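Local coordinates for protein sialyltransferase 0160 (Photobacterium damselae, PDB 4R84) that probably transfers sialic acid from its CMP-activated donor to galactoside acceptors, as a glycosyltransferase of the GT-B structural group, at residues F57-L71 and E92-D104. Sequence-based numbering, arbitrary orientation.
Sequences FLSHSWEQTCGTPIL and EKYCFTFKGITGD
Ser59, Ser61 and Glu63 form antiparallel hydrogen-bonded pairs with Ile101, Lys99 and Thr97, the short strand axes passing 4.6 Å apart at 146°. Leu58 and Ser59 both face Ile101 in a classic beta bulge, their N atoms making weak bonds to Ile101 O. Past Gln64 the register slips by one residue: Thr65 N donates to Cys95 O (2.9 Å) and Cys95 N to Cys66 O. Trp62, Phe96 and Phe98 share one face, where Trp62 and Phe98 cluster with Phe57. Phe98 CB sits 3.4 Å from the centroid of the Trp62 six-membered ring, almost on its normal, and Trp62 NE1 donates to Ile79 O. Phe98, whose ring swings away from its backbone N (chi1 174°), turns its edge toward the face of Phe57, planes at 61°, while Phe57 CD2 lies 3.5 Å from Gly100 CA. Strand 92-101 pairs on with strand 106-125 in the PKD-like domain, remote from the bound CMP-sugar analogue. The disulfide Cys66 SG–Cys95 SG (2.0 Å) crosslinks the segments; Glu63 OE1 and Lys99 NZ form a salt bridge whose hydrogen bond is weak (3.3 Å). The Gln64 amide organises the following turn: OE1 accepts from Ile70 N and Leu71 N, and NE2 donates to Cys66 O and Thr68 O. Glu92 OE1 grips Thr68 twice, receiving OG1 on its syn lone pair (2.7 Å) and N nearly along the C-O axis (3.0 Å).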
ATOM      1  N   PHE A  57     -34.306 -35.743   3.417  1.00 54.47           N
ATOM      2  CA  PHE A  57     -34.321 -36.495   2.163  1.00 48.29           C
ATOM      3  C   PHE A  57     -34.892 -37.894   2.337  1.00 50.24           C
ATOM      4  O   PHE A  57     -34.842 -38.458   3.425  1.00 54.00           O
ATOM      5  CB  PHE A  57     -32.906 -36.618   1.591  1.00 44.82           C
ATOM      6  CG  PHE A  57     -32.221 -35.302   1.376  1.00 43.70           C
ATOM      7  CD1 PHE A  57     -31.520 -34.704   2.411  1.00 44.24           C
ATOM      8  CD2 PHE A  57     -32.265 -34.670   0.143  1.00 43.49           C
ATOM      9  CE1 PHE A  57     -30.887 -33.496   2.231  1.00 36.99           C
ATOM     10  CE2 PHE A  57     -31.624 -33.458  -0.050  1.00 43.38           C
ATOM     11  CZ  PHE A  57     -30.938 -32.869   0.992  1.00 39.71           C
ATOM     12  N   LEU A  58     -35.429 -38.453   1.258  1.00 42.66           N
ATOM     13  CA  LEU A  58     -35.823 -39.852   1.255  1.00 49.97           C
ATOM     14  C   LEU A  58     -34.583 -40.732   1.398  1.00 50.93           C
ATOM     15  O   LEU A  58     -34.585 -41.719   2.128  1.00 42.39           O
ATOM     16  CB  LEU A  58     -36.593 -40.203  -0.020  1.00 45.30           C
ATOM     17  CG  LEU A  58     -37.973 -39.563  -0.170  1.00 53.66           C
ATOM     18  CD1 LEU A  58     -38.523 -39.814  -1.556  1.00 55.21           C
ATOM     19  CD2 LEU A  58     -38.925 -40.120   0.886  1.00 52.93           C
ATOM     20  N   SER A  59     -33.530 -40.371   0.672  1.00 42.41           N
ATOM     21  CA  SER A  59     -32.238 -41.031   0.807  1.00 39.84           C
ATOM     22  C   SER A  59     -31.119 -40.017   0.563  1.00 34.82           C
ATOM     23  O   SER A  59     -31.332 -39.003  -0.093  1.00 33.48           O
ATOM     24  CB  SER A  59     -32.130 -42.207  -0.163  1.00 44.93           C
ATOM     25  OG  SER A  59     -32.218 -41.762  -1.505  1.00 46.26           O
ATOM     26  N   HIS A  60     -29.938 -40.288   1.101  1.00 34.98           N
ATOM     27  CA  HIS A  60     -28.828 -39.335   0.981  1.00 32.72           C
ATOM     28  C   HIS A  60     -27.495 -40.009   1.264  1.00 37.66           C
ATOM     29  O   HIS A  60     -27.439 -41.032   1.949  1.00 32.72           O
ATOM     30  CB  HIS A  60     -29.051 -38.150   1.924  1.00 35.40           C
ATOM     31  CG  HIS A  60     -29.243 -38.540   3.359  1.00 45.62           C
ATOM     32  ND1 HIS A  60     -28.193 -38.813   4.210  1.00 42.68           N
ATOM     33  CD2 HIS A  60     -30.372 -38.709   4.091  1.00 45.92           C
ATOM     34  CE1 HIS A  60     -28.666 -39.127   5.404  1.00 53.49           C
ATOM     35  NE2 HIS A  60     -29.986 -39.074   5.358  1.00 43.61           N
ATOM     36  N   SER A  61     -26.416 -39.438   0.727  1.00 36.24           N
ATOM     37  CA  SER A  61     -25.087 -39.988   0.965  1.00 32.86           C
ATOM     38  C   SER A  61     -23.988 -38.983   0.643  1.00 30.07           C
ATOM     39  O   SER A  61     -24.176 -38.109  -0.194  1.00 29.72           O
ATOM     40  CB  SER A  61     -24.869 -41.243   0.129  1.00 34.81           C
ATOM     41  OG  SER A  61     -24.866 -40.914  -1.241  1.00 34.86           O
ATOM     42  N   TRP A  62     -22.868 -39.122   1.347  1.00 31.92           N
ATOM     43  CA  TRP A  62     -21.619 -38.442   1.006  1.00 35.17           C
ATOM     44  C   TRP A  62     -20.632 -39.484   0.499  1.00 35.46           C
ATOM     45  O   TRP A  62     -20.613 -40.624   0.983  1.00 34.34           O
ATOM     46  CB  TRP A  62     -21.022 -37.723   2.222  1.00 34.20           C
ATOM     47  CG  TRP A  62     -21.615 -36.389   2.562  1.00 27.01           C
ATOM     48  CD1 TRP A  62     -22.514 -36.122   3.558  1.00 32.98           C
ATOM     49  CD2 TRP A  62     -21.339 -35.144   1.926  1.00 26.24           C
ATOM     50  NE1 TRP A  62     -22.815 -34.784   3.574  1.00 32.93           N
ATOM     51  CE2 TRP A  62     -22.104 -34.160   2.583  1.00 32.72           C
ATOM     52  CE3 TRP A  62     -20.509 -34.761   0.874  1.00 25.50           C
ATOM     53  CZ2 TRP A  62     -22.074 -32.823   2.208  1.00 28.08           C
ATOM     54  CZ3 TRP A  62     -20.483 -33.431   0.497  1.00 27.34           C
ATOM     55  CH2 TRP A  62     -21.254 -32.476   1.168  1.00 28.27           C
ATOM     56  N   GLU A  63     -19.822 -39.096  -0.474  1.00 28.63           N
ATOM     57  CA  GLU A  63     -18.719 -39.917  -0.952  1.00 38.56           C
ATOM     58  C   GLU A  63     -17.534 -39.020  -1.299  1.00 29.14           C
ATOM     59  O   GLU A  63     -17.711 -37.871  -1.710  1.00 30.12           O
ATOM     60  CB  GLU A  63     -19.129 -40.762  -2.155  1.00 53.31           C
ATOM     61  CG  GLU A  63     -19.639 -39.976  -3.338  1.00 62.90           C
ATOM     62  CD  GLU A  63     -20.027 -40.876  -4.500  1.00 73.25           C
ATOM     63  OE1 GLU A  63     -21.218 -40.865  -4.880  1.00 77.49           O
ATOM     64  OE2 GLU A  63     -19.151 -41.599  -5.023  1.00 73.57           O
ATOM     65  N   GLN A  64     -16.330 -39.550  -1.137  1.00 32.08           N
ATOM     66  CA  GLN A  64     -15.118 -38.818  -1.505  1.00 31.75           C
ATOM     67  C   GLN A  64     -14.640 -39.242  -2.892  1.00 34.44           C
ATOM     68  O   GLN A  64     -14.503 -40.432  -3.159  1.00 36.50           O
ATOM     69  CB  GLN A  64     -14.024 -39.047  -0.473  1.00 29.34           C
ATOM     70  CG  GLN A  64     -12.783 -38.210  -0.744  1.00 27.38           C
ATOM     71  CD  GLN A  64     -11.701 -38.461   0.267  1.00 30.14           C
ATOM     72  OE1 GLN A  64     -11.917 -39.153   1.259  1.00 30.15           O
ATOM     73  NE2 GLN A  64     -10.531 -37.872   0.042  1.00 30.97           N
ATOM     74  N   THR A  65     -14.414 -38.278  -3.784  1.00 27.36           N
ATOM     75  CA  THR A  65     -14.093 -38.613  -5.173  1.00 27.20           C
ATOM     76  C   THR A  65     -12.647 -38.348  -5.602  1.00 34.69           C
ATOM     77  O   THR A  65     -12.236 -38.797  -6.671  1.00 38.53           O
ATOM     78  CB  THR A  65     -15.036 -37.876  -6.153  1.00 33.32           C
ATOM     79  OG1 THR A  65     -14.871 -36.463  -6.007  1.00 31.81           O
ATOM     80  CG2 THR A  65     -16.493 -38.229  -5.882  1.00 29.84           C
ATOM     81  N   CYS A  66     -11.883 -37.598  -4.813  1.00 37.77           N
ATOM     82  CA  CYS A  66     -10.440 -37.504  -5.066  1.00 33.22           C
ATOM     83  C   CYS A  66      -9.739 -37.040  -3.792  1.00 27.49           C
ATOM     84  O   CYS A  66     -10.384 -36.604  -2.825  1.00 26.21           O
ATOM     85  CB  CYS A  66     -10.086 -36.586  -6.237  1.00 41.16           C
ATOM     86  SG  CYS A  66      -9.944 -34.850  -5.811  1.00 44.52           S
ATOM     87  N   GLY A  67      -8.425 -37.205  -3.774  1.00 28.95           N
ATOM     88  CA  GLY A  67      -7.628 -36.892  -2.605  1.00 28.22           C
ATOM     89  C   GLY A  67      -7.423 -38.145  -1.767  1.00 32.70           C
ATOM     90  O   GLY A  67      -8.175 -39.115  -1.872  1.00 33.61           O
ATOM     91  N   THR A  68      -6.410 -38.112  -0.911  1.00 34.43           N
ATOM     92  CA  THR A  68      -6.174 -39.176   0.063  1.00 31.05           C
ATOM     93  C   THR A  68      -7.434 -39.498   0.870  1.00 39.12           C
ATOM     94  O   THR A  68      -8.112 -38.596   1.357  1.00 30.94           O
ATOM     95  CB  THR A  68      -5.027 -38.773   0.998  1.00 31.98           C
ATOM     96  OG1 THR A  68      -3.863 -38.515   0.207  1.00 32.69           O
ATOM     97  CG2 THR A  68      -4.706 -39.869   1.992  1.00 33.26           C
ATOM     98  N   PRO A  69      -7.783 -40.793   0.983  1.00 32.64           N
ATOM     99  CA  PRO A  69      -9.004 -41.128   1.720  1.00 33.55           C
ATOM    100  C   PRO A  69      -9.047 -40.542   3.128  1.00 37.22           C
ATOM    101  O   PRO A  69      -8.098 -40.693   3.894  1.00 39.80           O
ATOM    102  CB  PRO A  69      -8.967 -42.666   1.774  1.00 30.40           C
ATOM    103  CG  PRO A  69      -8.196 -43.046   0.549  1.00 33.97           C
ATOM    104  CD  PRO A  69      -7.147 -41.979   0.383  1.00 33.96           C
ATOM    105  N   ILE A  70     -10.139 -39.853   3.448  1.00 31.77           N
ATOM    106  CA  ILE A  70     -10.244 -39.149   4.717  1.00 30.97           C
ATOM    107  C   ILE A  70     -11.680 -39.156   5.249  1.00 34.53           C
ATOM    108  O   ILE A  70     -11.924 -38.852   6.421  1.00 34.73           O
ATOM    109  CB  ILE A  70      -9.740 -37.682   4.575  1.00 33.89           C
ATOM    110  CG1 ILE A  70      -9.400 -37.084   5.943  1.00 35.36           C
ATOM    111  CG2 ILE A  70     -10.764 -36.843   3.854  1.00 33.67           C
ATOM    112  CD1 ILE A  70      -8.730 -35.703   5.855  1.00 37.79           C
ATOM    113  N   LEU A  71     -12.625 -39.540   4.398  1.00 40.23           N
ATOM    114  CA  LEU A  71     -14.022 -39.561   4.800  1.00 35.07           C
ATOM    115  C   LEU A  71     -14.232 -40.703   5.777  1.00 36.85           C
ATOM    116  O   LEU A  71     -13.900 -41.840   5.459  1.00 39.82           O
ATOM    117  CB  LEU A  71     -14.943 -39.722   3.585  1.00 39.29           C
ATOM    118  CG  LEU A  71     -16.443 -39.554   3.849  1.00 41.89           C
ATOM    119  CD1 LEU A  71     -16.737 -38.173   4.382  1.00 39.84           C
ATOM    120  CD2 LEU A  71     -17.265 -39.834   2.598  1.00 41.67           C
ATOM    121  N   GLU A  92      -3.037 -30.136  -1.023  1.00 18.14           N
ATOM    122  CA  GLU A  92      -3.726 -31.279  -1.594  1.00 19.64           C
ATOM    123  C   GLU A  92      -5.209 -30.999  -1.691  1.00 24.98           C
ATOM    124  O   GLU A  92      -5.795 -30.419  -0.772  1.00 19.45           O
ATOM    125  CB  GLU A  92      -3.451 -32.528  -0.744  1.00 19.57           C
ATOM    126  CG  GLU A  92      -4.071 -33.776  -1.308  1.00 22.54           C
ATOM    127  CD  GLU A  92      -3.718 -35.016  -0.514  1.00 33.61           C
ATOM    128  OE1 GLU A  92      -4.248 -36.100  -0.832  1.00 30.40           O
ATOM    129  OE2 GLU A  92      -2.895 -34.905   0.415  1.00 30.43           O
ATOM    130  N   LYS A  93      -5.839 -31.434  -2.778  1.00 20.51           N
ATOM    131  CA  LYS A  93      -7.264 -31.226  -2.900  1.00 19.65           C
ATOM    132  C   LYS A  93      -8.035 -32.496  -2.576  1.00 23.72           C
ATOM    133  O   LYS A  93      -7.611 -33.624  -2.826  1.00 24.76           O
ATOM    134  CB  LYS A  93      -7.633 -30.668  -4.287  1.00 26.61           C
ATOM    135  CG  LYS A  93      -7.795 -31.654  -5.411  1.00 35.76           C
ATOM    136  CD  LYS A  93      -8.151 -30.899  -6.708  1.00 30.45           C
ATOM    137  CE  LYS A  93      -7.995 -31.789  -7.934  1.00 38.69           C
ATOM    138  NZ  LYS A  93      -8.065 -30.983  -9.168  1.00 32.57           N
ATOM    139  N   TYR A  94      -9.160 -32.262  -1.928  1.00 19.25           N
ATOM    140  CA  TYR A  94     -10.065 -33.299  -1.453  1.00 22.01           C
ATOM    141  C   TYR A  94     -11.423 -32.971  -2.026  1.00 31.11           C
ATOM    142  O   TYR A  94     -11.906 -31.855  -1.842  1.00 28.88           O
ATOM    143  CB  TYR A  94     -10.103 -33.314   0.071  1.00 19.91           C
ATOM    144  CG  TYR A  94      -8.810 -33.707   0.725  1.00 22.77           C
ATOM    145  CD1 TYR A  94      -7.768 -32.809   0.848  1.00 24.38           C
ATOM    146  CD2 TYR A  94      -8.641 -34.980   1.257  1.00 27.01           C
ATOM    147  CE1 TYR A  94      -6.590 -33.169   1.431  1.00 23.76           C
ATOM    148  CE2 TYR A  94      -7.461 -35.349   1.852  1.00 33.92           C
ATOM    149  CZ  TYR A  94      -6.439 -34.437   1.943  1.00 34.07           C
ATOM    150  OH  TYR A  94      -5.255 -34.793   2.541  1.00 33.51           O
ATOM    151  N   CYS A  95     -12.038 -33.935  -2.701  1.00 27.23           N
ATOM    152  CA  CYS A  95     -13.292 -33.717  -3.410  1.00 24.02           C
ATOM    153  C   CYS A  95     -14.416 -34.527  -2.743  1.00 27.68           C
ATOM    154  O   CYS A  95     -14.244 -35.724  -2.492  1.00 30.89           O
ATOM    155  CB  CYS A  95     -13.140 -34.187  -4.843  1.00 28.26           C
ATOM    156  SG  CYS A  95     -11.543 -33.697  -5.538  1.00 65.65           S
ATOM    157  N   PHE A  96     -15.561 -33.909  -2.456  1.00 26.09           N
ATOM    158  CA  PHE A  96     -16.685 -34.621  -1.805  1.00 22.98           C
ATOM    159  C   PHE A  96     -17.972 -34.377  -2.580  1.00 26.05           C
ATOM    160  O   PHE A  96     -18.205 -33.275  -3.076  1.00 29.66           O
ATOM    161  CB  PHE A  96     -16.849 -34.183  -0.350  1.00 32.00           C
ATOM    162  CG  PHE A  96     -15.608 -34.372   0.468  1.00 32.34           C
ATOM    163  CD1 PHE A  96     -15.335 -35.588   1.069  1.00 26.82           C
ATOM    164  CD2 PHE A  96     -14.681 -33.345   0.590  1.00 27.94           C
ATOM    165  CE1 PHE A  96     -14.176 -35.766   1.822  1.00 31.29           C
ATOM    166  CE2 PHE A  96     -13.532 -33.519   1.334  1.00 28.78           C
ATOM    167  CZ  PHE A  96     -13.276 -34.729   1.951  1.00 28.43           C
ATOM    168  N   THR A  97     -18.787 -35.421  -2.716  1.00 28.75           N
ATOM    169  CA  THR A  97     -20.066 -35.289  -3.402  1.00 34.52           C
ATOM    170  C   THR A  97     -21.214 -35.739  -2.501  1.00 31.49           C
ATOM    171  O   THR A  97     -21.198 -36.849  -1.936  1.00 28.04           O
ATOM    172  CB  THR A  97     -20.081 -36.094  -4.716  1.00 31.72           C
ATOM    173  OG1 THR A  97     -19.206 -35.472  -5.658  1.00 31.75           O
ATOM    174  CG2 THR A  97     -21.481 -36.148  -5.311  1.00 38.89           C
ATOM    175  N   PHE A  98     -22.193 -34.856  -2.328  1.00 28.07           N
ATOM    176  CA  PHE A  98     -23.410 -35.219  -1.613  1.00 30.84           C
ATOM    177  C   PHE A  98     -24.508 -35.479  -2.628  1.00 29.89           C
ATOM    178  O   PHE A  98     -24.682 -34.714  -3.578  1.00 28.34           O
ATOM    179  CB  PHE A  98     -23.840 -34.118  -0.643  1.00 29.80           C
ATOM    180  CG  PHE A  98     -25.166 -34.382   0.018  1.00 29.87           C
ATOM    181  CD1 PHE A  98     -25.228 -35.119   1.187  1.00 33.25           C
ATOM    182  CD2 PHE A  98     -26.350 -33.905  -0.540  1.00 32.45           C
ATOM    183  CE1 PHE A  98     -26.454 -35.379   1.803  1.00 37.56           C
ATOM    184  CE2 PHE A  98     -27.576 -34.158   0.065  1.00 29.63           C
ATOM    185  CZ  PHE A  98     -27.627 -34.890   1.239  1.00 36.88           C
ATOM    186  N   LYS A  99     -25.248 -36.561  -2.427  1.00 29.52           N
ATOM    187  CA  LYS A  99     -26.415 -36.856  -3.248  1.00 42.08           C
ATOM    188  C   LYS A  99     -27.621 -37.024  -2.343  1.00 37.32           C
ATOM    189  O   LYS A  99     -27.585 -37.807  -1.402  1.00 36.05           O
ATOM    190  CB  LYS A  99     -26.206 -38.124  -4.082  1.00 52.09           C
ATOM    191  CG  LYS A  99     -25.169 -37.982  -5.178  1.00 59.55           C
ATOM    192  CD  LYS A  99     -24.852 -39.316  -5.836  1.00 66.53           C
ATOM    193  CE  LYS A  99     -23.753 -39.156  -6.876  1.00 69.60           C
ATOM    194  NZ  LYS A  99     -23.285 -40.467  -7.400  1.00 76.57           N
ATOM    195  N   GLY A 100     -28.681 -36.274  -2.620  1.00 42.20           N
ATOM    196  CA  GLY A 100     -29.894 -36.385  -1.834  1.00 46.52           C
ATOM    197  C   GLY A 100     -31.088 -36.462  -2.760  1.00 40.65           C
ATOM    198  O   GLY A 100     -31.215 -35.688  -3.710  1.00 35.30           O
ATOM    199  N   ILE A 101     -31.995 -37.383  -2.461  1.00 37.81           N
ATOM    200  CA  ILE A 101     -33.154 -37.583  -3.308  1.00 42.22           C
ATOM    201  C   ILE A 101     -34.413 -37.391  -2.491  1.00 44.72           C
ATOM    202  O   ILE A 101     -34.538 -37.936  -1.399  1.00 47.28           O
ATOM    203  CB  ILE A 101     -33.136 -38.986  -3.942  1.00 51.57           C
ATOM    204  CG1 ILE A 101     -31.860 -39.173  -4.768  1.00 51.40           C
ATOM    205  CG2 ILE A 101     -34.359 -39.197  -4.809  1.00 52.48           C
ATOM    206  CD1 ILE A 101     -31.607 -40.605  -5.191  1.00 56.55           C
ATOM    207  N   THR A 102     -35.330 -36.585  -3.008  1.00 43.17           N
ATOM    208  CA  THR A 102     -36.654 -36.474  -2.415  1.00 53.35           C
ATOM    209  C   THR A 102     -37.627 -37.086  -3.408  1.00 59.06           C
ATOM    210  O   THR A 102     -37.209 -37.739  -4.362  1.00 61.51           O
ATOM    211  CB  THR A 102     -37.048 -35.024  -2.108  1.00 46.74           C
ATOM    212  OG1 THR A 102     -37.200 -34.289  -3.328  1.00 45.83           O
ATOM    213  CG2 THR A 102     -36.002 -34.363  -1.208  1.00 39.36           C
ATOM    214  N   GLY A 103     -38.921 -36.870  -3.203  1.00 62.58           N
ATOM    215  CA  GLY A 103     -39.911 -37.490  -4.061  1.00 61.15           C
ATOM    216  C   GLY A 103     -39.909 -37.009  -5.499  1.00 63.04           C
ATOM    217  O   GLY A 103     -40.225 -37.776  -6.408  1.00 63.41           O
ATOM    218  N   ASP A 104     -39.542 -35.748  -5.712  1.00 63.08           N
ATOM    219  CA  ASP A 104     -39.604 -35.160  -7.047  1.00 65.07           C
ATOM    220  C   ASP A 104     -38.308 -34.454  -7.439  1.00 60.43           C
ATOM    221  O   ASP A 104     -38.209 -33.880  -8.520  1.00 52.08           O
ATOM    222  CB  ASP A 104     -40.775 -34.183  -7.147  1.00 70.53           C
ATOM    223  CG  ASP A 104     -40.543 -32.917  -6.351  1.00 76.31           C
ATOM    224  OD1 ASP A 104     -39.896 -32.990  -5.283  1.00 75.71           O
ATOM    225  OD2 ASP A 104     -40.994 -31.844  -6.806  1.00 80.45           O
TER
HETATM  226  O   HOH W   1     -22.736 -39.206  -2.463  1.00 34.26           O
HETATM  227  O   HOH W   2     -27.420 -40.966  -2.344  1.00 43.55           O
HETATM  228  O   HOH W   3      -2.125 -36.947   2.169  1.00 40.08           O